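Local coordinates for DegV family protein (Streptococcus agalactiae, PDB 3LUP) that binds a long-chain fatty acid, seen here as elaidic acid, and may take part in lipid transport or fatty acid metabolism, at residues Ile92-Ile96 with Phe195-Ile201; Lys157-Val163 with Val277-Pro283. All blocks are in the same frame, centred on the assembly; numbering follows the deposited sequence.

Contact 1 (Ile92-Ile96 with Phe195-Ile201); sequences IAAGI and FNEEGKI. With ELA (Elaidic acid), chain B.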
loop_
_atom_site.group_PDB
_atom_site.type_symbol
_atom_site.label_atom_id
_atom_site.label_comp_id
_atom_site.label_asym_id
_atom_site.label_seq_id
_atom_site.Cartn_x
_atom_site.Cartn_y
_atom_site.Cartn_z
ATOM N N ILE A 92 -3.981 -3.971 3.323
ATOM C CA ILE A 92 -3.108 -3.015 3.999
ATOM C C ILE A 92 -2.303 -3.606 5.199
ATOM O O ILE A 92 -2.822 -4.413 5.987
ATOM C CB ILE A 92 -3.959 -1.772 4.404
ATOM C CG1 ILE A 92 -3.098 -0.635 4.941
ATOM C CG2 ILE A 92 -5.046 -2.140 5.409
ATOM C CD1 ILE A 92 -3.684 0.746 4.660
ATOM N N ALA A 93 -1.030 -3.210 5.301
ATOM C CA ALA A 93 -0.117 -3.605 6.394
ATOM C C ALA A 93 -0.712 -3.631 7.803
ATOM O O ALA A 93 -1.304 -2.652 8.249
ATOM C CB ALA A 93 1.095 -2.679 6.386
ATOM N N ALA A 94 -0.517 -4.738 8.515
ATOM C CA ALA A 94 -0.838 -4.848 9.959
ATOM C C ALA A 94 -0.263 -3.706 10.812
ATOM O O ALA A 94 -0.870 -3.302 11.799
ATOM C CB ALA A 94 -0.348 -6.197 10.509
ATOM N N GLY A 95 0.915 -3.199 10.425
ATOM C CA GLY A 95 1.619 -2.148 11.163
ATOM C C GLY A 95 1.105 -0.729 10.961
ATOM O O GLY A 95 1.609 0.212 11.579
ATOM N N ILE A 96 0.114 -0.558 10.090
ATOM C CA ILE A 96 -0.444 0.775 9.836
ATOM C C ILE A 96 -1.969 0.799 9.933
ATOM O O ILE A 96 -2.607 1.759 9.500
ATOM C CB ILE A 96 0.009 1.351 8.463
ATOM C CG1 ILE A 96 -0.562 0.536 7.305
ATOM C CG2 ILE A 96 1.542 1.437 8.383
ATOM C CD1 ILE A 96 -0.297 1.147 5.973
ATOM N N PHE A 195 9.252 0.924 5.431
ATOM C CA PHE A 195 8.525 -0.102 6.180
ATOM C C PHE A 195 9.441 -1.111 6.864
ATOM O O PHE A 195 10.331 -1.691 6.237
ATOM C CB PHE A 195 7.560 -0.834 5.267
ATOM C CG PHE A 195 6.264 -0.112 5.049
ATOM C CD1 PHE A 195 5.080 -0.591 5.622
ATOM C CD2 PHE A 195 6.210 1.036 4.257
ATOM C CE1 PHE A 195 3.866 0.057 5.422
ATOM C CE2 PHE A 195 4.990 1.707 4.055
ATOM C CZ PHE A 195 3.814 1.207 4.643
ATOM N N ASN A 196 9.208 -1.294 8.161
ATOM C CA ASN A 196 9.852 -2.297 9.014
ATOM C C ASN A 196 9.798 -3.751 8.547
ATOM O O ASN A 196 9.100 -4.106 7.586
ATOM C CB ASN A 196 9.132 -2.294 10.353
ATOM C CG ASN A 196 9.962 -1.741 11.447
ATOM O OD1 ASN A 196 11.140 -1.448 11.263
ATOM N ND2 ASN A 196 9.363 -1.598 12.620
ATOM N N GLU A 197 10.491 -4.610 9.289
ATOM C CA GLU A 197 10.266 -6.041 9.178
ATOM C C GLU A 197 8.851 -6.397 9.676
ATOM O O GLU A 197 8.286 -7.402 9.235
ATOM C CB GLU A 197 11.367 -6.834 9.900
ATOM C CG GLU A 197 12.729 -6.774 9.175
ATOM C CD GLU A 197 13.907 -7.305 10.012
ATOM O OE1 GLU A 197 13.808 -8.431 10.570
ATOM O OE2 GLU A 197 14.949 -6.603 10.100
ATOM N N GLU A 198 8.289 -5.565 10.568
ATOM C CA GLU A 198 6.907 -5.708 11.052
ATOM C C GLU A 198 5.912 -4.912 10.218
ATOM O O GLU A 198 4.724 -4.855 10.556
ATOM C CB GLU A 198 6.753 -5.236 12.499
ATOM C CG GLU A 198 7.584 -5.957 13.546
ATOM C CD GLU A 198 8.717 -5.081 14.072
ATOM O OE1 GLU A 198 8.446 -3.905 14.466
ATOM O OE2 GLU A 198 9.877 -5.577 14.084
ATOM N N GLY A 199 6.394 -4.287 9.145
ATOM C CA GLY A 199 5.548 -3.464 8.304
ATOM C C GLY A 199 5.138 -2.149 8.948
ATOM O O GLY A 199 4.095 -1.600 8.610
ATOM N N LYS A 200 5.949 -1.651 9.882
ATOM C CA LYS A 200 5.722 -0.342 10.500
ATOM C C LYS A 200 6.512 0.714 9.762
ATOM O O LYS A 200 7.580 0.438 9.204
ATOM C CB LYS A 200 6.174 -0.332 11.959
ATOM C CG LYS A 200 5.243 -1.036 12.907
ATOM C CD LYS A 200 5.413 -0.507 14.322
ATOM C CE LYS A 200 4.413 -1.188 15.263
ATOM N NZ LYS A 200 4.667 -2.663 15.371
ATOM N N ILE A 201 6.011 1.941 9.762
ATOM C CA ILE A 201 6.799 3.000 9.189
ATOM C C ILE A 201 7.731 3.555 10.246
ATOM O O ILE A 201 7.287 3.987 11.317
ATOM C CB ILE A 201 5.962 4.096 8.567
ATOM C CG1 ILE A 201 4.851 3.482 7.684
ATOM C CG2 ILE A 201 6.896 5.046 7.792
ATOM C CD1 ILE A 201 4.006 4.510 6.913
HETATM C CA ELA B . -7.132 2.549 10.405
HETATM C C ELA B . -7.740 3.198 11.653
HETATM O O ELA B . -7.648 4.437 11.900
HETATM C C3 ELA B . -7.723 3.057 9.092
HETATM C C4 ELA B . -7.311 2.171 7.921
HETATM C C5 ELA B . -6.595 2.955 6.803
HETATM C C6 ELA B . -5.094 3.102 7.088
HETATM C C7 ELA B . -4.330 4.146 6.282
HETATM C C8 ELA B . -2.869 4.196 6.745
HETATM C C9 ELA B . -1.920 4.464 5.584
HETATM C C10 ELA B . -0.497 4.820 5.800
HETATM C C11 ELA B . 0.247 5.601 4.735
HETATM C C12 ELA B . 1.599 4.989 4.393
HETATM C C13 ELA B . 1.652 4.382 3.001
HETATM C C14 ELA B . 3.034 4.455 2.367
HETATM C C15 ELA B . 2.982 3.912 0.932
HETATM C C16 ELA B . 4.359 3.641 0.320
HETATM C C17 ELA B . 4.537 2.162 -0.002
HETATM C C18 ELA B . 5.315 1.935 -1.292
HETATM O OXT ELA B . -8.337 2.470 12.478
HETATM O O HOH W 1 2.612 -5.171 8.712
#

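Contact 2 (Lys157-Val163 with Val277-Pro283); sequences KIEGFIV and VAFGITP. With ELA (Elaidic acid), chain B.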
loop_
_atom_site.group_PDB
_atom_site.type_symbol
_atom_site.label_atom_id
_atom_site.label_comp_id
_atom_site.label_asym_id
_atom_site.label_seq_id
_atom_site.Cartn_x
_atom_site.Cartn_y
_atom_site.Cartn_z
ATOM N N LYS A 157 10.433 -9.526 0.139
ATOM C CA LYS A 157 11.385 -8.791 -0.678
ATOM C C LYS A 157 10.874 -7.405 -1.020
ATOM O O LYS A 157 11.657 -6.540 -1.377
ATOM C CB LYS A 157 11.758 -9.558 -1.948
ATOM C CG LYS A 157 12.166 -11.028 -1.760
ATOM C CD LYS A 157 13.357 -11.247 -0.825
ATOM C CE LYS A 157 14.683 -11.061 -1.527
ATOM N NZ LYS A 157 15.847 -11.308 -0.613
ATOM N N ILE A 158 9.563 -7.204 -0.892
ATOM C CA ILE A 158 8.941 -5.900 -1.094
ATOM C C ILE A 158 9.566 -4.852 -0.166
ATOM O O ILE A 158 9.935 -5.151 0.971
ATOM C CB ILE A 158 7.410 -5.973 -0.895
ATOM C CG1 ILE A 158 6.749 -6.646 -2.094
ATOM C CG2 ILE A 158 6.794 -4.589 -0.728
ATOM C CD1 ILE A 158 5.449 -7.307 -1.774
ATOM N N GLU A 159 9.707 -3.633 -0.667
ATOM C CA GLU A 159 10.273 -2.532 0.087
ATOM C C GLU A 159 9.456 -1.306 -0.237
ATOM O O GLU A 159 8.964 -1.171 -1.361
ATOM C CB GLU A 159 11.720 -2.268 -0.346
ATOM C CG GLU A 159 12.701 -3.442 -0.140
ATOM C CD GLU A 159 12.995 -3.773 1.341
ATOM O OE1 GLU A 159 12.942 -2.863 2.222
ATOM O OE2 GLU A 159 13.293 -4.958 1.612
ATOM N N GLY A 160 9.326 -0.403 0.728
ATOM C CA GLY A 160 8.601 0.838 0.525
ATOM C C GLY A 160 9.297 1.963 1.256
ATOM O O GLY A 160 9.351 1.964 2.483
ATOM N N PHE A 161 9.843 2.911 0.498
ATOM C CA PHE A 161 10.561 4.053 1.054
ATOM C C PHE A 161 9.838 5.359 0.725
ATOM O O PHE A 161 9.274 5.493 -0.347
ATOM C CB PHE A 161 11.993 4.062 0.526
ATOM C CG PHE A 161 12.889 3.032 1.183
ATOM C CD1 PHE A 161 13.894 3.429 2.077
ATOM C CD2 PHE A 161 12.723 1.675 0.928
ATOM C CE1 PHE A 161 14.718 2.492 2.707
ATOM C CE2 PHE A 161 13.557 0.725 1.550
ATOM C CZ PHE A 161 14.555 1.140 2.445
ATOM N N ILE A 162 9.864 6.312 1.652
ATOM C CA ILE A 162 9.050 7.525 1.556
ATOM C C ILE A 162 9.809 8.754 2.007
ATOM O O ILE A 162 10.587 8.705 2.950
ATOM C CB ILE A 162 7.775 7.461 2.463
ATOM C CG1 ILE A 162 7.203 6.035 2.560
ATOM C CG2 ILE A 162 6.717 8.481 2.002
ATOM C CD1 ILE A 162 6.509 5.761 3.898
ATOM N N VAL A 163 9.564 9.866 1.336
ATOM C CA VAL A 163 10.032 11.151 1.812
ATOM C C VAL A 163 8.841 12.074 1.757
ATOM O O VAL A 163 8.247 12.267 0.696
ATOM C CB VAL A 163 11.189 11.717 0.973
ATOM C CG1 VAL A 163 11.441 13.198 1.324
ATOM C CG2 VAL A 163 12.437 10.877 1.177
ATOM N N VAL A 277 6.491 11.863 -1.611
ATOM C CA VAL A 277 7.024 10.999 -2.686
ATOM C C VAL A 277 7.581 9.718 -2.063
ATOM O O VAL A 277 8.130 9.736 -0.952
ATOM C CB VAL A 277 8.096 11.722 -3.581
ATOM C CG1 VAL A 277 9.452 11.730 -2.917
ATOM C CG2 VAL A 277 8.212 11.069 -4.950
ATOM N N ALA A 278 7.411 8.603 -2.768
ATOM C CA ALA A 278 7.790 7.287 -2.256
ATOM C C ALA A 278 8.205 6.398 -3.401
ATOM O O ALA A 278 7.939 6.707 -4.561
ATOM C CB ALA A 278 6.635 6.652 -1.526
ATOM N N PHE A 279 8.859 5.290 -3.087
ATOM C CA PHE A 279 8.918 4.208 -4.051
ATOM C C PHE A 279 8.487 2.903 -3.387
ATOM O O PHE A 279 8.536 2.769 -2.159
ATOM C CB PHE A 279 10.295 4.089 -4.739
ATOM C CG PHE A 279 11.388 3.546 -3.855
ATOM C CD1 PHE A 279 12.319 4.407 -3.277
ATOM C CD2 PHE A 279 11.501 2.191 -3.624
ATOM C CE1 PHE A 279 13.343 3.924 -2.463
ATOM C CE2 PHE A 279 12.513 1.690 -2.816
ATOM C CZ PHE A 279 13.443 2.562 -2.229
ATOM N N GLY A 280 8.049 1.954 -4.209
ATOM C CA GLY A 280 7.809 0.597 -3.752
ATOM C C GLY A 280 8.337 -0.357 -4.800
ATOM O O GLY A 280 8.163 -0.104 -6.006
ATOM N N ILE A 281 8.998 -1.428 -4.341
ATOM C CA ILE A 281 9.454 -2.502 -5.221
ATOM C C ILE A 281 8.768 -3.829 -4.883
ATOM O O ILE A 281 8.417 -4.093 -3.724
ATOM C CB ILE A 281 11.007 -2.676 -5.227
ATOM C CG1 ILE A 281 11.499 -3.333 -3.928
ATOM C CG2 ILE A 281 11.727 -1.338 -5.583
ATOM C CD1 ILE A 281 12.988 -3.608 -3.872
ATOM N N THR A 282 8.574 -4.646 -5.912
ATOM C CA THR A 282 7.956 -5.945 -5.774
ATOM C C THR A 282 8.713 -6.898 -6.672
ATOM O O THR A 282 8.994 -6.551 -7.820
ATOM C CB THR A 282 6.481 -5.929 -6.248
ATOM O OG1 THR A 282 5.784 -4.885 -5.578
ATOM C CG2 THR A 282 5.792 -7.239 -5.946
ATOM N N PRO A 283 9.034 -8.110 -6.163
ATOM C CA PRO A 283 9.665 -9.124 -6.998
ATOM C C PRO A 283 8.793 -9.449 -8.206
ATOM O O PRO A 283 7.573 -9.500 -8.094
ATOM C CB PRO A 283 9.718 -10.345 -6.081
ATOM C CG PRO A 283 9.595 -9.803 -4.709
ATOM C CD PRO A 283 8.752 -8.612 -4.802
HETATM C CA ELA B . -7.132 2.549 10.405
HETATM C C ELA B . -7.740 3.198 11.653
HETATM O O ELA B . -7.648 4.437 11.900
HETATM C C3 ELA B . -7.723 3.057 9.092
HETATM C C4 ELA B . -7.311 2.171 7.921
HETATM C C5 ELA B . -6.595 2.955 6.803
HETATM C C6 ELA B . -5.094 3.102 7.088
HETATM C C7 ELA B . -4.330 4.146 6.282
HETATM C C8 ELA B . -2.869 4.196 6.745
HETATM C C9 ELA B . -1.920 4.464 5.584
HETATM C C10 ELA B . -0.497 4.820 5.800
HETATM C C11 ELA B . 0.247 5.601 4.735
HETATM C C12 ELA B . 1.599 4.989 4.393
HETATM C C13 ELA B . 1.652 4.382 3.001
HETATM C C14 ELA B . 3.034 4.455 2.367
HETATM C C15 ELA B . 2.982 3.912 0.932
HETATM C C16 ELA B . 4.359 3.641 0.320
HETATM C C17 ELA B . 4.537 2.162 -0.002
HETATM C C18 ELA B . 5.315 1.935 -1.292
HETATM O OXT ELA B . -8.337 2.470 12.478
#

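Contact 1 (Ile92-Ile96 with Phe195-Ile201)
Gly95 lies against Gly199 and Lys200 where the loop after strand 86-89 meets a beta hairpin, the connection between strands 192-195 and 201-205 in this DegV-family fold. Asn196 to Gly199 form a type I turn, closed by Gly199 N to Asn196 O, and the left-handed backbone of Gly199 has a positive phi (72°) that glycine, without a CB, adopts readily. The CA atoms of Gly95 and Lys200 come within 4.5 Å. No direct hydrogen bond joins the two segments; instead one water accepts from Gly95 N and donates to Glu198 O, and Gly95 CA makes a CA-H...O contact with Gly199 O. Glycine, with no side chain, lets the two backbones come this close.

Beside this polar seam the contact turns apolar. The small methyl Ala93 CB fits at the edge of the Phe195 ring, 4.0 Å from CE1, while Ile201 CG1 lies over one face, offset toward the rim. Ile96 uses its two branches differently: with CG1 between the backbone N and carbonyl carbon (chi1 66°), CG2 is left to meet Ile201 CG1 at 4.0 Å, and CD1 reaches the elaidic acid chain. Branched aliphatic residues and a phenylalanine suit a pocket for a hydrocarbon tail, which Ile92 CD1 also lines. Ile201 CD1 approaches ELA C12 to 3.5 Å, and Phe195 CE2 stands 3.8 Å from ELA C14.

Contact 2 (Lys157-Val163 with Val277-Pro283)
Different first torsions bring Phe161 and Phe279 together: Phe279 CG stands between its backbone N and carbonyl carbon (chi1 72°), whereas Phe161 CG lies anti to its carbonyl carbon (chi1 -76°). Phe279 thereby leans toward its neighbour, and Phe161 CB sits over one face of its ring, 3.3 Å from CE1. The rings are nearly parallel, their planes 10° apart, but slid apart, with centroids 5.1 Å from each other. Ile281 leans across in the same way, laying CD1 alongside the aliphatic part of Glu159, 3.7 Å from CG, so that the glutamate's methylenes pack while its carboxylate leads away. At the end of the pair, Lys157 CB meets Pro283 CG and the lysine's ammonium goes on to a salt bridge with Asp227.

Beneath these side chains, strands 159-163 and 277-283 run antiparallel. Val163 and Val277 exchange two nearly straight bonds, including Val163 N to Val277 O at 2.7 Å, while Glu159 N to Ile281 O is weak. On the other face Gly160 and Gly280 form a non-hydrogen-bonded pair, and bare backbone makes way for the tail: Gly280 CA is 3.7 Å from ELA C18. The contact forms the central strand pair of a mixed sheet, its glycine-bearing face flooring the inner end of a fatty-acid pocket.

Overall arrangement
Both contacts are largely buried and line one fatty-acid pocket, but contact 2 is regular sheet and contact 1 a meeting of loops whose outer side carries Glu198 and Lys200, more open to solvent. Direct backbone hydrogen bonds hold 157-163 to 277-283; between 92-96 and 195-201 a water and apolar side chains do the joining. The two are continuous: Phe195 N probably donates to Gly160 O, as strand 192-195 pairs with 159-163, and Ile201 CG2 packs on Ile162 CD1. Contact 1 thus links the loop after a strand of the parallel sheet to the mixed sheet. Its isoleucines flank the middle of the lipid, contact 2 meets the terminal methyl, and Arg175 hydrogen-bonds the carboxylate.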